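Local coordinates for protein putative polysaccharide deacetylase (Bdellovibrio bacteriovorus HD100, PDB 5JP6) that probably removes acetyl groups from peptidoglycan as a zinc-binding carbohydrate esterase of family 4, within the predator-prey interaction of Bdellovibrio, at residues 162-174 and 348-362. The protein carries 1 engineered substitution. Sequence-based numbering, arbitrary orientation. Where two conformers were deposited one is given.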
loop_
_atom_site.group_PDB
_atom_site.type_symbol
_atom_site.label_atom_id
_atom_site.label_comp_id
_atom_site.label_asym_id
_atom_site.label_seq_id
_atom_site.Cartn_x
_atom_site.Cartn_y
_atom_site.Cartn_z
ATOM N N VAL A 162 -13.152 -10.842 7.079
ATOM C CA VAL A 162 -12.020 -11.654 6.658
ATOM C C VAL A 162 -12.189 -11.932 5.168
ATOM O O VAL A 162 -11.396 -11.454 4.366
ATOM C CB VAL A 162 -11.876 -12.948 7.497
ATOM C CG1 VAL A 162 -10.730 -13.777 6.949
ATOM C CG2 VAL A 162 -11.572 -12.585 8.949
ATOM N N ARG A 163 -13.250 -12.658 4.813
ATOM C CA ARG A 163 -13.639 -12.865 3.419
ATOM C C ARG A 163 -14.711 -11.871 3.010
ATOM O O ARG A 163 -14.986 -11.724 1.838
ATOM C CB ARG A 163 -14.120 -14.296 3.183
ATOM C CG ARG A 163 -12.980 -15.299 3.367
ATOM C CD ARG A 163 -13.360 -16.780 3.234
ATOM N NE ARG A 163 -12.113 -17.568 3.324
ATOM C CZ ARG A 163 -11.321 -17.692 4.422
ATOM N NH1 ARG A 163 -11.652 -17.171 5.616
ATOM N NH2 ARG A 163 -10.184 -18.382 4.347
ATOM N N GLY A 164 -15.328 -11.190 3.977
ATOM C CA GLY A 164 -16.297 -10.137 3.671
ATOM C C GLY A 164 -17.692 -10.561 3.252
ATOM O O GLY A 164 -18.444 -9.751 2.720
ATOM N N ASP A 165 -18.016 -11.832 3.452
ATOM C CA ASP A 165 -19.353 -12.385 3.171
ATOM C C ASP A 165 -19.716 -12.296 1.685
ATOM O O ASP A 165 -20.891 -12.302 1.299
ATOM C CB ASP A 165 -20.430 -11.734 4.050
ATOM C CG ASP A 165 -20.108 -11.848 5.528
ATOM O OD1 ASP A 165 -20.078 -12.958 6.023
ATOM O OD2 ASP A 165 -19.815 -10.823 6.170
ATOM N N VAL A 166 -18.680 -12.310 0.846
ATOM C CA VAL A 166 -18.912 -12.275 -0.583
ATOM C C VAL A 166 -19.184 -13.682 -1.148
ATOM O O VAL A 166 -18.950 -14.704 -0.477
ATOM C CB VAL A 166 -17.755 -11.611 -1.351
ATOM C CG1 VAL A 166 -17.557 -10.171 -0.874
ATOM C CG2 VAL A 166 -16.478 -12.408 -1.220
ATOM N N ALA A 167 -19.683 -13.724 -2.384
ATOM C CA ALA A 167 -20.037 -14.988 -3.063
ATOM C C ALA A 167 -18.798 -15.681 -3.648
ATOM O O ALA A 167 -17.718 -15.066 -3.754
ATOM C CB ALA A 167 -21.085 -14.743 -4.139
ATOM N N ARG A 168 -18.966 -16.939 -4.073
ATOM C CA ARG A 168 -17.898 -17.627 -4.790
ATOM C C ARG A 168 -17.496 -16.764 -6.010
ATOM O O ARG A 168 -18.350 -16.148 -6.697
ATOM C CB ARG A 168 -18.292 -19.048 -5.214
ATOM C CG ARG A 168 -19.404 -19.136 -6.250
ATOM C CD ARG A 168 -19.690 -20.594 -6.696
ATOM N NE ARG A 168 -18.518 -21.262 -7.282
ATOM C CZ ARG A 168 -18.124 -21.163 -8.555
ATOM N NH1 ARG A 168 -18.802 -20.412 -9.426
ATOM N NH2 ARG A 168 -17.038 -21.818 -8.962
ATOM N N LYS A 169 -16.184 -16.718 -6.231
ATOM C CA LYS A 169 -15.551 -16.025 -7.354
ATOM C C LYS A 169 -15.725 -14.509 -7.317
ATOM O O LYS A 169 -15.572 -13.820 -8.324
ATOM C CB LYS A 169 -15.915 -16.644 -8.703
ATOM C CG LYS A 169 -15.529 -18.126 -8.723
ATOM C CD LYS A 169 -15.495 -18.723 -10.083
ATOM C CE LYS A 169 -14.153 -18.485 -10.713
ATOM N NZ LYS A 169 -14.080 -19.237 -11.987
ATOM N N GLU A 170 -15.979 -14.003 -6.117
ATOM C CA GLU A 170 -15.952 -12.559 -5.868
ATOM C C GLU A 170 -14.728 -12.215 -5.040
ATOM O O GLU A 170 -14.454 -12.876 -4.029
ATOM C CB GLU A 170 -17.228 -12.100 -5.172
ATOM C CG GLU A 170 -18.468 -12.198 -6.037
ATOM C CD GLU A 170 -19.735 -11.666 -5.396
ATOM O OE1 GLU A 170 -19.792 -11.524 -4.141
ATOM O OE2 GLU A 170 -20.674 -11.370 -6.164
ATOM N N VAL A 171 -14.028 -11.142 -5.447
ATOM C CA VAL A 171 -12.895 -10.639 -4.687
ATOM C C VAL A 171 -13.030 -9.142 -4.452
ATOM O O VAL A 171 -13.563 -8.396 -5.283
ATOM C CB VAL A 171 -11.544 -10.968 -5.324
ATOM C CG1 VAL A 171 -11.325 -12.465 -5.396
ATOM C CG2 VAL A 171 -11.423 -10.353 -6.710
ATOM N N VAL A 172 -12.580 -8.736 -3.274
ATOM C CA VAL A 172 -12.560 -7.338 -2.861
ATOM C C VAL A 172 -11.103 -6.907 -2.873
ATOM O O VAL A 172 -10.261 -7.520 -2.231
ATOM C CB VAL A 172 -13.131 -7.156 -1.438
ATOM C CG1 VAL A 172 -13.176 -5.696 -1.028
ATOM C CG2 VAL A 172 -14.491 -7.767 -1.292
ATOM N N LEU A 173 -10.826 -5.883 -3.653
ATOM C CA LEU A 173 -9.478 -5.412 -3.766
ATOM C C LEU A 173 -9.197 -4.288 -2.769
ATOM O O LEU A 173 -9.931 -3.283 -2.731
ATOM C CB LEU A 173 -9.229 -4.907 -5.178
ATOM C CG LEU A 173 -9.501 -5.922 -6.301
ATOM C CD1 LEU A 173 -9.085 -5.326 -7.616
ATOM C CD2 LEU A 173 -8.830 -7.283 -6.047
ATOM N N THR A 174 -8.181 -4.473 -1.930
ATOM C CA THR A 174 -7.858 -3.521 -0.902
ATOM C C THR A 174 -6.412 -3.094 -0.940
ATOM O O THR A 174 -5.512 -3.889 -1.251
ATOM C CB THR A 174 -8.294 -4.015 0.498
ATOM O OG1 THR A 174 -7.368 -4.999 1.003
ATOM C CG2 THR A 174 -9.688 -4.568 0.507
ATOM N N PHE A 348 -3.199 -8.021 -13.704
ATOM C CA PHE A 348 -3.920 -8.703 -12.640
ATOM C C PHE A 348 -5.418 -8.660 -12.890
ATOM O O PHE A 348 -6.112 -9.660 -12.770
ATOM C CB PHE A 348 -3.580 -8.082 -11.281
ATOM C CG PHE A 348 -4.395 -8.623 -10.149
ATOM C CD1 PHE A 348 -4.197 -9.900 -9.689
ATOM C CD2 PHE A 348 -5.404 -7.865 -9.552
ATOM C CE1 PHE A 348 -4.937 -10.406 -8.628
ATOM C CE2 PHE A 348 -6.163 -8.387 -8.527
ATOM C CZ PHE A 348 -5.923 -9.645 -8.063
ATOM N N LEU A 349 -5.912 -7.468 -13.207
ATOM C CA LEU A 349 -7.317 -7.296 -13.475
ATOM C C LEU A 349 -7.786 -8.134 -14.675
ATOM O O LEU A 349 -8.856 -8.725 -14.632
ATOM C CB LEU A 349 -7.634 -5.814 -13.630
ATOM C CG LEU A 349 -7.410 -4.943 -12.375
ATOM C CD1 LEU A 349 -7.439 -3.457 -12.719
ATOM C CD2 LEU A 349 -8.394 -5.304 -11.290
ATOM N N ARG A 350 -6.987 -8.153 -15.733
ATOM C CA ARG A 350 -7.310 -8.973 -16.885
ATOM C C ARG A 350 -7.360 -10.450 -16.504
ATOM O O ARG A 350 -8.278 -11.163 -16.918
ATOM C CB ARG A 350 -6.331 -8.701 -18.036
ATOM C CG ARG A 350 -6.517 -9.586 -19.282
ATOM C CD ARG A 350 -7.889 -9.539 -19.953
ATOM N NE ARG A 350 -8.123 -10.683 -20.848
ATOM C CZ ARG A 350 -7.796 -10.759 -22.133
ATOM N NH1 ARG A 350 -7.215 -9.752 -22.770
ATOM N NH2 ARG A 350 -8.074 -11.870 -22.801
ATOM N N GLU A 351 -6.403 -10.913 -15.710
ATOM C CA GLU A 351 -6.426 -12.325 -15.276
ATOM C C GLU A 351 -7.630 -12.634 -14.368
ATOM O O GLU A 351 -8.209 -13.703 -14.527
ATOM C CB GLU A 351 -5.129 -12.725 -14.619
ATOM C CG GLU A 351 -4.043 -13.052 -15.620
ATOM C CD GLU A 351 -4.452 -14.257 -16.471
ATOM O OE1 GLU A 351 -4.797 -15.322 -15.881
ATOM O OE2 GLU A 351 -4.468 -14.110 -17.707
ATOM N N LEU A 352 -8.020 -11.736 -13.455
ATOM C CA LEU A 352 -9.247 -11.961 -12.649
ATOM C C LEU A 352 -10.402 -12.196 -13.629
ATOM O O LEU A 352 -11.203 -13.130 -13.463
ATOM C CB LEU A 352 -9.575 -10.793 -11.736
ATOM C CG LEU A 352 -8.768 -10.592 -10.483
ATOM C CD1 LEU A 352 -9.299 -9.376 -9.739
ATOM C CD2 LEU A 352 -8.766 -11.831 -9.617
ATOM N N TYR A 353 -10.538 -11.310 -14.611
ATOM C CA TYR A 353 -11.586 -11.430 -15.595
ATOM C C TYR A 353 -11.521 -12.768 -16.370
ATOM O O TYR A 353 -12.525 -13.506 -16.441
ATOM C CB TYR A 353 -11.511 -10.251 -16.562
ATOM C CG TYR A 353 -12.591 -10.253 -17.591
ATOM C CD1 TYR A 353 -13.864 -9.793 -17.271
ATOM C CD2 TYR A 353 -12.336 -10.670 -18.875
ATOM C CE1 TYR A 353 -14.859 -9.756 -18.219
ATOM C CE2 TYR A 353 -13.332 -10.642 -19.830
ATOM C CZ TYR A 353 -14.582 -10.193 -19.482
ATOM O OH TYR A 353 -15.530 -10.165 -20.443
ATOM N N ASN A 354 -10.313 -13.118 -16.823
ATOM C CA ASN A 354 -10.091 -14.359 -17.554
ATOM C C ASN A 354 -10.474 -15.600 -16.735
ATOM O O ASN A 354 -10.983 -16.628 -17.274
ATOM C CB ASN A 354 -8.645 -14.500 -18.051
ATOM C CG ASN A 354 -8.287 -13.556 -19.177
ATOM O OD1 ASN A 354 -9.149 -13.003 -19.857
ATOM N ND2 ASN A 354 -6.964 -13.367 -19.361
ATOM N N ARG A 355 -10.202 -15.534 -15.442
ATOM C CA ARG A 355 -10.407 -16.645 -14.514
ATOM C C ARG A 355 -11.818 -16.742 -13.960
ATOM O O ARG A 355 -12.087 -17.650 -13.170
ATOM C CB ARG A 355 -9.359 -16.585 -13.393
ATOM C CG ARG A 355 -7.944 -16.773 -13.929
ATOM C CD ARG A 355 -6.894 -16.307 -12.938
ATOM N NE ARG A 355 -5.531 -16.441 -13.461
ATOM C CZ ARG A 355 -4.643 -17.360 -13.112
ATOM N NH1 ARG A 355 -4.953 -18.331 -12.277
ATOM N NH2 ARG A 355 -3.441 -17.337 -13.668
ATOM N N GLY A 356 -12.695 -15.808 -14.351
ATOM C CA GLY A 356 -14.101 -15.841 -13.980
ATOM C C GLY A 356 -14.438 -15.161 -12.679
ATOM O O GLY A 356 -15.525 -15.367 -12.128
ATOM N N TYR A 357 -13.530 -14.319 -12.200
ATOM C CA TYR A 357 -13.725 -13.622 -10.939
ATOM C C TYR A 357 -14.413 -12.241 -11.214
ATOM O O TYR A 357 -14.262 -11.650 -12.308
ATOM C CB TYR A 357 -12.393 -13.517 -10.128
ATOM C CG TYR A 357 -11.887 -14.831 -9.575
ATOM C CD1 TYR A 357 -11.074 -15.677 -10.337
ATOM C CD2 TYR A 357 -12.231 -15.262 -8.294
ATOM C CE1 TYR A 357 -10.673 -16.894 -9.844
ATOM C CE2 TYR A 357 -11.816 -16.493 -7.830
ATOM C CZ TYR A 357 -11.056 -17.309 -8.613
ATOM O OH TYR A 357 -10.611 -18.529 -8.125
ATOM N N SER A 358 -15.162 -11.747 -10.220
ATOM C CA SER A 358 -15.767 -10.431 -10.259
ATOM C C SER A 358 -15.267 -9.595 -9.065
ATOM O O SER A 358 -15.003 -10.122 -7.995
ATOM C CB SER A 358 -17.291 -10.552 -10.169
ATOM O OG SER A 358 -17.771 -11.363 -11.207
ATOM N N VAL A 359 -15.107 -8.281 -9.270
ATOM C CA VAL A 359 -14.633 -7.398 -8.254
ATOM C C VAL A 359 -15.793 -6.762 -7.488
ATOM O O VAL A 359 -16.717 -6.218 -8.091
ATOM C CB VAL A 359 -13.709 -6.307 -8.827
ATOM C CG1 VAL A 359 -13.330 -5.283 -7.746
ATOM C CG2 VAL A 359 -12.450 -6.939 -9.422
ATOM N N VAL A 360 -15.746 -6.864 -6.162
ATOM C CA VAL A 360 -16.804 -6.356 -5.283
ATOM C C VAL A 360 -16.284 -5.222 -4.429
ATOM O O VAL A 360 -15.203 -5.322 -3.849
ATOM C CB VAL A 360 -17.297 -7.473 -4.339
ATOM C CG1 VAL A 360 -18.237 -6.950 -3.283
ATOM C CG2 VAL A 360 -17.962 -8.572 -5.164
ATOM N N LEU A 361 -17.103 -4.182 -4.287
ATOM C CA LEU A 361 -16.832 -3.129 -3.334
ATOM C C LEU A 361 -17.697 -3.340 -2.095
ATOM O O LEU A 361 -18.906 -3.530 -2.222
ATOM C CB LEU A 361 -17.164 -1.758 -3.922
ATOM C CG LEU A 361 -16.833 -0.553 -3.058
ATOM C CD1 LEU A 361 -15.364 -0.427 -2.822
ATOM C CD2 LEU A 361 -17.421 0.701 -3.711
ATOM N N LEU A 362 -17.082 -3.327 -0.910
ATOM C CA LEU A 362 -17.864 -3.384 0.335
ATOM C C LEU A 362 -17.960 -1.950 0.859
ATOM O O LEU A 362 -16.958 -1.215 0.864
ATOM C CB LEU A 362 -17.188 -4.281 1.385
ATOM C CG LEU A 362 -16.986 -5.734 0.974
ATOM C CD1 LEU A 362 -16.205 -6.478 2.054
ATOM C CD2 LEU A 362 -18.316 -6.407 0.683
HETATM O O HOH W 1 -17.555 -13.949 -10.931
HETATM O O HOH W 2 -12.877 -4.140 -4.425
#
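Strand 170-176 pairs in parallel with strand 358-364, just after helix 339-354. Three backbone bonds join them: S358 N to K169 O (2.8 Å), V171 N to S358 O (2.9 Å) and V360 N to V171 O (2.8 Å). Beyond V360 the direct pairing gives way to a water, which accepts from L173 N and donates to V360 O. K169 lies across the Y357 ring, CE over one face at 4.0 Å from the centroid in a CH-pi contact. A bend at chi3 (86°) turns the lysine tip toward the Schellman motif ending the helix, where NZ bonds R355 O in the carbonyl plane (2.8 Å); the Y357 hydroxyl is held by E325. On the helix side, V171 CG2 meets L352 CD1 tip to tip (3.8 Å), while L173 brings CD2 to the F348 ring edge (3.8 Å from CE2). On the other face, V360 CG2 crosses the E170 side chain, touching its CB and CD; E170 OE1 accepts from A167 N, and L362 CG touches V172 CG2 (3.9 Å). Strand 170-176 leads into D177, which with H227 and Y280 binds the zinc; strand 358-364 extends the parallel sheet to strand 150-153, in the beta/alpha fold of CE4 (NodB-like) deacetylases.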